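Local coordinates for DNA repair protein RAD2 (Saccharomyces cerevisiae, PDB 4Q0W) that cuts single-stranded DNA as a metal-dependent endonuclease, making an incision needed for nucleotide excision repair of UV-damaged, cross-linked or bulky-adduct DNA, at residues Val72-Gly77 and Met170-Gln175; Ile189-Asp194 and Tyr204-His209. One frame throughout, in Å; residues are numbered along the deposited sequence.

Interaction 1: Val72-Gly77 and Met170-Gln175; sequences VFVFDG and MEAEAQ. With CA (calcium ion), chain E.
Carboxylate oxygen OD1 of Asp76 accepts a hydrogen bond of 2.6 Å from the backbone N of Ala172, the first residue of helix 172-181. The N-H meets OD1 nearly along the C-O bond of the carboxylate. Asp76 reaches it with CG anti to its own carbonyl carbon (chi1 -87°), a torsion that brings OD1 to the amide at the start of the helix. The same oxygen lies 3.3 Å from Ala172 CB, and the methyl lies between Asp76 OD1 and Val74 CG1. One residue on, the two chains are tied through their backbones: Gly77 N donates to Met170 O over 2.7 Å, while Asp76 CA brings its hydrogen to the same oxygen.

Next to these bonds, strand 70-75 packs on the helix through Val74. Its CG1 branch, anti to the backbone N, touches both CB and O of Ala172, with 3.7 Å between CG1 and CB, and continues to CB of Gln175 one helical turn along. The side chain of Gln175 then bends off, and its OE1 accepts from the backbone N of Asp323.

On the metal side, Glu173 OE2 binds the calcium ion at 2.2 Å, and two waters and Asp194 also bind the ion. The like-charged oxygens Glu173 OE1 and Asp76 OD1 approach to 4.0 Å, with Ala172 N donating to Asp76 OD1 and the calcium taken by the other Glu173 oxygen. Glu171, at the N-cap position, extends its chain toward the ion, but OE2 stops 3.6 Å from the calcium. Asp76, Glu171 and Glu173 are all predicted ligands of the first magnesium by similarity, and a strand-end aspartate meeting a helix-start glutamate cluster is part of the acidic metal site of the PIN-like XPG/RAD2 nucleases.

Interaction 2: Ile189-Asp194 and Tyr204-His209; sequences ITDDSD and YKNMFH. With CA (calcium ion), chain E; nucleotides of chain C.
Ile189 CG2 packs 3.7 Å from Met207 CB, and also meets CE2 of the Phe208 ring obliquely. CG2 gets there because it stands anti to the backbone N; the CG1 branch turns instead toward CB of Tyr204, its parallel bridge partner. Met207, bent at chi2 (76°), also lays CG over one face of the Phe208 ring, and Leu64 of helix 52-66 closes over this cluster.

Next to the bridge, Thr190 N donates weakly to Tyr204 O. Asp191 then takes over: its OD1 accepts from Asn206 N at 2.9 Å, nearly straight (168°) but from above the carboxylate plane. A water that accepts from Met207 N lies within bonding distance of Asp191 OD1 and Tyr204 O, though acceptors around it outnumber its protons. Another joins Asp191 OD2 to Phe208 N, so the carboxylate holds the Asn206-His209 type I turn by one direct amide bond and probably through water at the next two amides.

At the DNA edge, the fully extended Lys205 bonds through NZ to OP1 of DT6 and, more distantly, O3' of DA5, both of chain C, while Ser193 N donates to OP1 of DA5. Asp192 OD2 meets the calcium's waters and Asp194 OD2 the calcium itself, which implies that the two segments together probably hold the DNA backbone beside the metal.

In the fold
Interaction 1 closes before interaction 2 opens along the chain; their centres are about 14 Å apart, and both reach the same mixed sheet, in which strands 70-75, 25-29, 187-189 and 202-205 are successive neighbours. Interaction 1 joins the N-domain to the I-domain, whereas interaction 2 lies wholly within the I-domain. They meet at the calcium ion, bound by Glu173 from 170-175 and Asp194 from 189-194, with two waters common to both. Asp29, at the end of the intervening strand 25-29, lies near Glu173 and is hydrogen-bonded to Thr190. Sequence-distant carboxylates are thereby gathered at one end of the sheet, beside the bound DNA, consistent with a two-metal nuclease centre.

Interaction 1: Val72-Gly77 and Met170-Gln175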
ATOM      1  N   VAL A  72      -7.432   9.814  37.603  1.00 19.60           N
ATOM      2  CA  VAL A  72      -7.767  11.226  37.531  1.00 19.59           C
ATOM      3  C   VAL A  72      -8.009  11.594  36.078  1.00 17.83           C
ATOM      4  O   VAL A  72      -7.148  11.392  35.220  1.00 18.40           O
ATOM      5  CB  VAL A  72      -6.760  12.154  38.274  1.00 25.59           C
ATOM      6  CG1 VAL A  72      -5.372  11.627  38.191  1.00 24.35           C
ATOM      7  CG2 VAL A  72      -6.857  13.607  37.780  1.00 23.13           C
ATOM      8  N   PHE A  73      -9.215  12.074  35.805  1.00 20.23           N
ATOM      9  CA  PHE A  73      -9.633  12.338  34.441  1.00 17.91           C
ATOM     10  C   PHE A  73      -9.099  13.683  33.972  1.00 19.12           C
ATOM     11  O   PHE A  73      -9.134  14.681  34.705  1.00 18.94           O
ATOM     12  CB  PHE A  73     -11.167  12.256  34.317  1.00 14.50           C
ATOM     13  CG  PHE A  73     -11.669  10.858  34.084  1.00 15.75           C
ATOM     14  CD1 PHE A  73     -11.413   9.849  35.014  1.00 14.22           C
ATOM     15  CD2 PHE A  73     -12.378  10.542  32.936  1.00 16.90           C
ATOM     16  CE1 PHE A  73     -11.867   8.542  34.804  1.00 15.41           C
ATOM     17  CE2 PHE A  73     -12.843   9.238  32.713  1.00 15.63           C
ATOM     18  CZ  PHE A  73     -12.581   8.238  33.647  1.00 18.91           C
ATOM     19  N   VAL A  74      -8.598  13.709  32.743  1.00 18.21           N
ATOM     20  CA  VAL A  74      -8.074  14.953  32.186  1.00 21.68           C
ATOM     21  C   VAL A  74      -8.819  15.289  30.906  1.00 18.78           C
ATOM     22  O   VAL A  74      -8.929  14.441  30.004  1.00 18.03           O
ATOM     23  CB  VAL A  74      -6.554  14.873  31.920  1.00 21.39           C
ATOM     24  CG1 VAL A  74      -6.039  16.209  31.371  1.00 19.21           C
ATOM     25  CG2 VAL A  74      -5.819  14.517  33.199  1.00 16.83           C
ATOM     26  N   PHE A  75      -9.347  16.513  30.845  1.00 19.26           N
ATOM     27  CA  PHE A  75     -10.052  17.001  29.664  1.00 16.96           C
ATOM     28  C   PHE A  75      -9.231  18.061  28.919  1.00 22.72           C
ATOM     29  O   PHE A  75      -8.388  18.727  29.522  1.00 22.53           O
ATOM     30  CB  PHE A  75     -11.422  17.574  30.065  1.00 19.06           C
ATOM     31  CG  PHE A  75     -12.367  16.537  30.625  1.00 23.25           C
ATOM     32  CD1 PHE A  75     -12.371  16.239  31.983  1.00 21.43           C
ATOM     33  CD2 PHE A  75     -13.234  15.845  29.787  1.00 19.92           C
ATOM     34  CE1 PHE A  75     -13.238  15.281  32.503  1.00 18.64           C
ATOM     35  CE2 PHE A  75     -14.107  14.880  30.297  1.00 23.24           C
ATOM     36  CZ  PHE A  75     -14.105  14.597  31.653  1.00 21.97           C
ATOM     37  N   ASP A  76      -9.469  18.205  27.612  1.00 21.35           N
ATOM     38  CA  ASP A  76      -8.834  19.270  26.830  1.00 26.21           C
ATOM     39  C   ASP A  76      -9.357  20.640  27.248  1.00 22.69           C
ATOM     40  O   ASP A  76     -10.551  20.789  27.533  1.00 26.98           O
ATOM     41  CB  ASP A  76      -9.159  19.113  25.343  1.00 26.91           C
ATOM     42  CG  ASP A  76      -8.205  18.192  24.621  1.00 31.32           C
ATOM     43  OD1 ASP A  76      -7.114  17.890  25.157  1.00 36.19           O
ATOM     44  OD2 ASP A  76      -8.555  17.772  23.501  1.00 35.24           O
ATOM     45  N   GLY A  77      -8.472  21.633  27.281  1.00 24.00           N
ATOM     46  CA  GLY A  77      -8.896  23.024  27.276  1.00 26.90           C
ATOM     47  C   GLY A  77      -8.887  23.501  25.831  1.00 31.78           C
ATOM     48  O   GLY A  77      -9.635  22.989  24.991  1.00 37.57           O
ATOM     49  N   MET A 170      -4.596  23.426  27.765  1.00 26.02           N
ATOM     50  CA  MET A 170      -4.679  23.118  26.342  1.00 25.68           C
ATOM     51  C   MET A 170      -4.901  21.620  26.112  1.00 30.06           C
ATOM     52  O   MET A 170      -6.001  21.116  26.352  1.00 26.28           O
ATOM     53  CB  MET A 170      -3.433  23.629  25.609  1.00 20.80           C
ATOM     54  CG  MET A 170      -3.407  25.150  25.451  1.00 30.27           C
ATOM     55  SD  MET A 170      -4.544  25.688  24.140  1.00 33.00           S
ATOM     56  CE  MET A 170      -4.410  27.477  24.304  1.00 39.80           C
ATOM     57  N   GLU A 171      -3.876  20.911  25.637  1.00 21.64           N
ATOM     58  CA  GLU A 171      -4.038  19.493  25.306  1.00 28.16           C
ATOM     59  C   GLU A 171      -3.984  18.577  26.534  1.00 25.34           C
ATOM     60  O   GLU A 171      -3.111  18.708  27.397  1.00 22.73           O
ATOM     61  CB  GLU A 171      -3.015  19.052  24.260  1.00 34.33           C
ATOM     62  CG  GLU A 171      -3.433  19.418  22.842  1.00 37.95           C
ATOM     63  CD  GLU A 171      -2.274  19.413  21.873  1.00 48.05           C
ATOM     64  OE1 GLU A 171      -1.304  20.158  22.125  1.00 48.81           O
ATOM     65  OE2 GLU A 171      -2.333  18.665  20.870  1.00 42.54           O
ATOM     66  N   ALA A 172      -4.929  17.649  26.606  1.00 21.17           N
ATOM     67  CA  ALA A 172      -5.005  16.736  27.746  1.00 26.32           C
ATOM     68  C   ALA A 172      -3.755  15.854  27.881  1.00 22.61           C
ATOM     69  O   ALA A 172      -3.255  15.663  28.992  1.00 21.48           O
ATOM     70  CB  ALA A 172      -6.259  15.893  27.656  1.00 21.59           C
ATOM     71  N   GLU A 173      -3.253  15.334  26.760  1.00 20.71           N
ATOM     72  CA  GLU A 173      -2.091  14.442  26.787  1.00 24.69           C
ATOM     73  C   GLU A 173      -0.874  15.141  27.366  1.00 17.88           C
ATOM     74  O   GLU A 173      -0.093  14.531  28.093  1.00 21.27           O
ATOM     75  CB  GLU A 173      -1.724  13.923  25.386  1.00 30.69           C
ATOM     76  CG  GLU A 173      -2.887  13.532  24.522  1.00 36.75           C
ATOM     77  CD  GLU A 173      -3.293  14.653  23.597  1.00 42.30           C
ATOM     78  OE1 GLU A 173      -4.257  15.382  23.925  1.00 41.91           O
ATOM     79  OE2 GLU A 173      -2.634  14.811  22.546  1.00 47.81           O
ATOM     80  N   ALA A 174      -0.699  16.416  27.021  1.00 20.25           N
ATOM     81  CA  ALA A 174       0.415  17.185  27.571  1.00 21.16           C
ATOM     82  C   ALA A 174       0.271  17.292  29.082  1.00 17.03           C
ATOM     83  O   ALA A 174       1.232  17.092  29.827  1.00 17.73           O
ATOM     84  CB  ALA A 174       0.496  18.573  26.933  1.00 18.50           C
ATOM     85  N   GLN A 175      -0.933  17.612  29.533  1.00 20.58           N
ATOM     86  CA  GLN A 175      -1.179  17.725  30.970  1.00 20.07           C
ATOM     87  C   GLN A 175      -0.971  16.380  31.668  1.00 16.94           C
ATOM     88  O   GLN A 175      -0.424  16.333  32.776  1.00 22.50           O
ATOM     89  CB  GLN A 175      -2.584  18.251  31.239  1.00 21.32           C
ATOM     90  CG  GLN A 175      -2.888  18.444  32.733  1.00 18.88           C
ATOM     91  CD  GLN A 175      -2.148  19.636  33.310  1.00 21.41           C
ATOM     92  OE1 GLN A 175      -2.287  20.761  32.815  1.00 24.85           O
ATOM     93  NE2 GLN A 175      -1.348  19.398  34.344  1.00 20.33           N
TER
HETATM   94 CA    CA E1001      -2.912  15.166  20.376  1.00 54.63          CA
HETATM   95  O   HOH W   1      -4.143  14.051  18.551  1.00 43.25           O
HETATM   96  O   HOH W   2      -5.255  14.792  20.392  1.00 47.34           O

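Interaction 2: Ile189-Asp194 and Tyr204-His209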
ATOM      1  N   ILE A 189      -3.194   6.625  31.038  1.00 14.41           N
ATOM      2  CA  ILE A 189      -4.047   5.834  30.178  1.00 17.45           C
ATOM      3  C   ILE A 189      -4.444   6.703  28.990  1.00 17.15           C
ATOM      4  O   ILE A 189      -5.169   7.697  29.148  1.00 15.94           O
ATOM      5  CB  ILE A 189      -5.293   5.312  30.951  1.00 22.13           C
ATOM      6  CG1 ILE A 189      -4.876   4.269  31.999  1.00 19.74           C
ATOM      7  CG2 ILE A 189      -6.302   4.690  29.995  1.00 19.38           C
ATOM      8  CD1 ILE A 189      -5.957   4.005  33.086  1.00 19.93           C
ATOM      9  N   THR A 190      -3.933   6.348  27.815  1.00 17.21           N
ATOM     10  CA  THR A 190      -4.240   7.062  26.570  1.00 17.36           C
ATOM     11  C   THR A 190      -3.884   6.168  25.406  1.00 15.93           C
ATOM     12  O   THR A 190      -3.102   5.225  25.565  1.00 20.01           O
ATOM     13  CB  THR A 190      -3.441   8.388  26.430  1.00 19.24           C
ATOM     14  OG1 THR A 190      -3.903   9.097  25.271  1.00 22.37           O
ATOM     15  CG2 THR A 190      -1.931   8.112  26.255  1.00 14.10           C
ATOM     16  N   ASP A 191      -4.463   6.429  24.240  1.00 16.04           N
ATOM     17  CA  ASP A 191      -4.037   5.736  23.040  1.00 18.34           C
ATOM     18  C   ASP A 191      -3.324   6.684  22.074  1.00 20.27           C
ATOM     19  O   ASP A 191      -2.916   6.280  20.977  1.00 19.73           O
ATOM     20  CB  ASP A 191      -5.228   5.093  22.334  1.00 24.30           C
ATOM     21  CG  ASP A 191      -5.928   4.055  23.195  1.00 29.02           C
ATOM     22  OD1 ASP A 191      -5.286   3.505  24.119  1.00 21.36           O
ATOM     23  OD2 ASP A 191      -7.127   3.797  22.938  1.00 28.42           O
ATOM     24  N   ASP A 192      -3.182   7.941  22.480  1.00 20.81           N
ATOM     25  CA  ASP A 192      -2.662   8.964  21.575  1.00 19.26           C
ATOM     26  C   ASP A 192      -1.141   9.084  21.696  1.00 16.21           C
ATOM     27  O   ASP A 192      -0.629   9.504  22.732  1.00 17.01           O
ATOM     28  CB  ASP A 192      -3.327  10.315  21.853  1.00 19.43           C
ATOM     29  CG  ASP A 192      -3.062  11.337  20.739  1.00 33.73           C
ATOM     30  OD1 ASP A 192      -1.888  11.540  20.377  1.00 20.43           O
ATOM     31  OD2 ASP A 192      -4.027  11.920  20.204  1.00 34.44           O
ATOM     32  N   SER A 193      -0.433   8.735  20.627  1.00 18.40           N
ATOM     33  CA  SER A 193       1.036   8.734  20.637  1.00 18.86           C
ATOM     34  C   SER A 193       1.692  10.081  20.944  1.00 19.16           C
ATOM     35  O   SER A 193       2.874  10.118  21.282  1.00 17.39           O
ATOM     36  CB  SER A 193       1.591   8.181  19.322  1.00 17.25           C
ATOM     37  OG  SER A 193       1.068   8.881  18.197  1.00 17.97           O
ATOM     38  N   ASP A 194       0.948  11.183  20.843  1.00 17.66           N
ATOM     39  CA  ASP A 194       1.514  12.497  21.191  1.00 17.46           C
ATOM     40  C   ASP A 194       2.061  12.557  22.610  1.00 18.85           C
ATOM     41  O   ASP A 194       2.953  13.360  22.903  1.00 17.31           O
ATOM     42  CB  ASP A 194       0.463  13.594  21.040  1.00 19.23           C
ATOM     43  CG  ASP A 194       0.290  14.017  19.619  1.00 26.62           C
ATOM     44  OD1 ASP A 194       1.283  13.956  18.862  1.00 27.83           O
ATOM     45  OD2 ASP A 194      -0.833  14.399  19.247  1.00 29.23           O
ATOM     46  N   TYR A 204      -0.318   3.430  29.096  1.00 17.72           N
ATOM     47  CA  TYR A 204      -1.130   2.224  28.974  1.00 15.38           C
ATOM     48  C   TYR A 204      -2.139   2.358  27.840  1.00 17.00           C
ATOM     49  O   TYR A 204      -3.109   3.121  27.933  1.00 20.19           O
ATOM     50  CB  TYR A 204      -1.816   1.889  30.304  1.00 21.09           C
ATOM     51  CG  TYR A 204      -0.839   1.607  31.433  1.00 23.03           C
ATOM     52  CD1 TYR A 204      -0.188   2.645  32.086  1.00 22.37           C
ATOM     53  CD2 TYR A 204      -0.568   0.302  31.845  1.00 24.09           C
ATOM     54  CE1 TYR A 204       0.705   2.399  33.117  1.00 24.91           C
ATOM     55  CE2 TYR A 204       0.327   0.044  32.876  1.00 24.83           C
ATOM     56  CZ  TYR A 204       0.954   1.095  33.506  1.00 24.67           C
ATOM     57  OH  TYR A 204       1.837   0.859  34.528  1.00 28.71           O
ATOM     58  N   LYS A 205      -1.901   1.594  26.779  1.00 11.68           N
ATOM     59  CA  LYS A 205      -2.660   1.688  25.538  1.00 16.03           C
ATOM     60  C   LYS A 205      -3.646   0.513  25.421  1.00 19.70           C
ATOM     61  O   LYS A 205      -3.359  -0.595  25.907  1.00 21.65           O
ATOM     62  CB  LYS A 205      -1.685   1.685  24.335  1.00 17.42           C
ATOM     63  CG  LYS A 205      -2.378   1.625  22.981  1.00 21.68           C
ATOM     64  CD  LYS A 205      -1.435   1.659  21.783  1.00 24.62           C
ATOM     65  CE  LYS A 205      -2.221   1.326  20.518  1.00 25.58           C
ATOM     66  NZ  LYS A 205      -1.417   1.466  19.263  1.00 39.47           N
ATOM     67  N   ASN A 206      -4.795   0.753  24.783  1.00 17.65           N
ATOM     68  CA  ASN A 206      -5.834  -0.273  24.584  1.00 22.73           C
ATOM     69  C   ASN A 206      -6.472  -0.720  25.893  1.00 25.17           C
ATOM     70  O   ASN A 206      -6.919  -1.859  26.016  1.00 21.49           O
ATOM     71  CB  ASN A 206      -5.294  -1.494  23.813  1.00 23.10           C
ATOM     72  CG  ASN A 206      -4.903  -1.160  22.390  1.00 30.37           C
ATOM     73  OD1 ASN A 206      -5.163  -0.058  21.904  1.00 33.29           O
ATOM     74  ND2 ASN A 206      -4.286  -2.113  21.710  1.00 32.71           N
ATOM     75  N   MET A 207      -6.498   0.183  26.867  1.00 16.44           N
ATOM     76  CA  MET A 207      -7.094  -0.083  28.172  1.00 23.12           C
ATOM     77  C   MET A 207      -8.570  -0.500  28.068  1.00 28.42           C
ATOM     78  O   MET A 207      -9.046  -1.311  28.854  1.00 25.55           O
ATOM     79  CB  MET A 207      -6.972   1.163  29.052  1.00 17.87           C
ATOM     80  CG  MET A 207      -7.560   1.026  30.448  1.00 30.90           C
ATOM     81  SD  MET A 207      -6.501   0.045  31.536  1.00 34.54           S
ATOM     82  CE  MET A 207      -7.683  -0.348  32.821  1.00 35.63           C
ATOM     83  N   PHE A 208      -9.294   0.044  27.096  1.00 22.59           N
ATOM     84  CA  PHE A 208     -10.714  -0.274  26.996  1.00 29.06           C
ATOM     85  C   PHE A 208     -11.070  -1.180  25.817  1.00 39.28           C
ATOM     86  O   PHE A 208     -12.226  -1.243  25.393  1.00 35.32           O
ATOM     87  CB  PHE A 208     -11.555   1.004  27.073  1.00 29.05           C
ATOM     88  CG  PHE A 208     -11.249   1.812  28.300  1.00 26.45           C
ATOM     89  CD1 PHE A 208     -11.800   1.467  29.524  1.00 22.52           C
ATOM     90  CD2 PHE A 208     -10.347   2.857  28.248  1.00 19.72           C
ATOM     91  CE1 PHE A 208     -11.485   2.175  30.672  1.00 19.74           C
ATOM     92  CE2 PHE A 208     -10.029   3.577  29.390  1.00 16.76           C
ATOM     93  CZ  PHE A 208     -10.603   3.233  30.605  1.00 23.91           C
ATOM     94  N   HIS A 209     -10.066  -1.895  25.307  1.00 29.44           N
ATOM     95  CA  HIS A 209     -10.319  -3.033  24.436  1.00 32.82           C
ATOM     96  C   HIS A 209     -10.880  -4.175  25.280  1.00 32.65           C
ATOM     97  O   HIS A 209     -10.716  -4.191  26.500  1.00 33.84           O
ATOM     98  CB  HIS A 209      -9.038  -3.468  23.720  1.00 33.93           C
ATOM     99  CG  HIS A 209      -8.669  -2.590  22.566  1.00 37.67           C
ATOM    100  ND1 HIS A 209      -7.865  -3.017  21.532  1.00 43.55           N
ATOM    101  CD2 HIS A 209      -9.004  -1.308  22.280  1.00 39.42           C
ATOM    102  CE1 HIS A 209      -7.717  -2.036  20.658  1.00 37.98           C
ATOM    103  NE2 HIS A 209      -8.399  -0.990  21.086  1.00 44.73           N
TER
HETATM  104 CA    CA E1001      -2.912  15.166  20.376  1.00 54.63          CA
ATOM    105  P    DA C   5      -2.959   7.962  17.149  1.00 35.24           P
ATOM    106  OP1  DA C   5      -1.884   7.846  18.183  1.00 25.11           O
ATOM    107  OP2  DA C   5      -2.675   8.637  15.850  1.00 29.29           O
ATOM    108  O5'  DA C   5      -3.565   6.518  16.782  1.00 32.65           O
ATOM    109  C5'  DA C   5      -4.129   5.710  17.836  1.00 32.20           C
ATOM    110  C4'  DA C   5      -4.559   4.352  17.318  1.00 31.49           C
ATOM    111  O4'  DA C   5      -5.757   4.498  16.516  1.00 27.49           O
ATOM    112  C3'  DA C   5      -3.540   3.622  16.444  1.00 33.83           C
ATOM    113  O3'  DA C   5      -3.499   2.266  16.877  1.00 36.03           O
ATOM    114  C2'  DA C   5      -4.095   3.775  15.020  1.00 31.77           C
ATOM    115  C1'  DA C   5      -5.602   3.845  15.269  1.00 35.43           C
ATOM    116  N9   DA C   5      -6.398   4.636  14.328  1.00 35.57           N
ATOM    117  C8   DA C   5      -6.163   5.924  13.906  1.00 28.64           C
ATOM    118  N7   DA C   5      -7.079   6.379  13.078  1.00 34.06           N
ATOM    119  C5   DA C   5      -7.984   5.324  12.958  1.00 28.90           C
ATOM    120  C6   DA C   5      -9.178   5.170  12.218  1.00 31.17           C
ATOM    121  N6   DA C   5      -9.685   6.134  11.434  1.00 31.16           N
ATOM    122  N1   DA C   5      -9.833   3.988  12.322  1.00 32.31           N
ATOM    123  C2   DA C   5      -9.328   3.033  13.113  1.00 28.00           C
ATOM    124  N3   DA C   5      -8.214   3.061  13.850  1.00 31.91           N
ATOM    125  C4   DA C   5      -7.581   4.245  13.725  1.00 32.86           C
ATOM    126  P    DG C   4      -7.717  12.985  16.310  1.00 42.81           P
ATOM    127  OP1  DG C   4      -6.850  14.092  16.794  1.00 46.79           O
ATOM    128  OP2  DG C   4      -8.089  12.903  14.871  1.00 44.67           O
ATOM    129  O5'  DG C   4      -7.062  11.585  16.714  1.00 33.75           O
ATOM    130  C5'  DG C   4      -6.751  11.302  18.061  1.00 35.68           C
ATOM    131  C4'  DG C   4      -6.240   9.874  18.118  1.00 34.85           C
ATOM    132  O4'  DG C   4      -7.289   8.946  17.723  1.00 31.51           O
ATOM    133  C3'  DG C   4      -5.055   9.580  17.194  1.00 33.93           C
ATOM    134  O3'  DG C   4      -4.177   8.707  17.906  1.00 31.15           O
ATOM    135  C2'  DG C   4      -5.687   8.918  15.961  1.00 26.98           C
ATOM    136  C1'  DG C   4      -6.887   8.196  16.574  1.00 32.46           C
ATOM    137  N9   DG C   4      -8.078   8.145  15.730  1.00 35.88           N
ATOM    138  C8   DG C   4      -8.553   9.108  14.864  1.00 36.21           C
ATOM    139  N7   DG C   4      -9.670   8.769  14.271  1.00 32.71           N
ATOM    140  C5   DG C   4      -9.958   7.509  14.770  1.00 32.18           C
ATOM    141  C6   DG C   4     -11.045   6.651  14.490  1.00 29.43           C
ATOM    142  O6   DG C   4     -11.994   6.849  13.718  1.00 33.67           O
ATOM    143  N1   DG C   4     -10.947   5.458  15.211  1.00 29.82           N
ATOM    144  C2   DG C   4      -9.926   5.150  16.102  1.00 39.84           C
ATOM    145  N2   DG C   4      -9.987   3.952  16.725  1.00 32.03           N
ATOM    146  N3   DG C   4      -8.902   5.960  16.374  1.00 31.31           N
ATOM    147  C4   DG C   4      -8.990   7.117  15.675  1.00 35.08           C
ATOM    148  P    DT C   6      -2.583   1.184  16.110  1.00 40.64           P
ATOM    149  OP1  DT C   6      -2.127   0.229  17.153  1.00 38.78           O
ATOM    150  OP2  DT C   6      -1.600   1.920  15.271  1.00 39.62           O
ATOM    151  O5'  DT C   6      -3.592   0.442  15.100  1.00 36.57           O
ATOM    152  C5'  DT C   6      -4.763  -0.230  15.567  1.00 30.36           C
ATOM    153  C4'  DT C   6      -5.591  -0.748  14.399  1.00 38.79           C
ATOM    154  O4'  DT C   6      -6.193   0.343  13.649  1.00 37.24           O
ATOM    155  C3'  DT C   6      -4.847  -1.610  13.375  1.00 40.32           C
ATOM    156  O3'  DT C   6      -5.528  -2.870  13.365  1.00 50.87           O
ATOM    157  C2'  DT C   6      -4.938  -0.831  12.052  1.00 35.88           C
ATOM    158  C1'  DT C   6      -6.190   0.018  12.268  1.00 36.30           C
ATOM    159  N1   DT C   6      -6.299   1.328  11.536  1.00 33.99           N
ATOM    160  C2   DT C   6      -7.440   1.566  10.794  1.00 29.08           C
ATOM    161  O2   DT C   6      -8.346   0.758  10.679  1.00 34.96           O
ATOM    162  N3   DT C   6      -7.491   2.786  10.176  1.00 29.65           N
ATOM    163  C4   DT C   6      -6.529   3.783  10.224  1.00 35.88           C
ATOM    164  O4   DT C   6      -6.680   4.849   9.621  1.00 34.50           O
ATOM    165  C5   DT C   6      -5.357   3.477  11.028  1.00 36.92           C
ATOM    166  C7   DT C   6      -4.246   4.489  11.153  1.00 34.20           C
ATOM    167  C6   DT C   6      -5.297   2.281  11.643  1.00 29.41           C
TER
HETATM  168  O   HOH W   3      -5.643   3.148  26.670  1.00 19.38           O
HETATM  169  O   HOH W   4      -8.563   1.942  24.904  1.00 30.23           O
HETATM  170  O   HOH W   1      -4.143  14.051  18.551  1.00 43.25           O
HETATM  171  O   HOH W   2      -5.255  14.792  20.392  1.00 47.34           O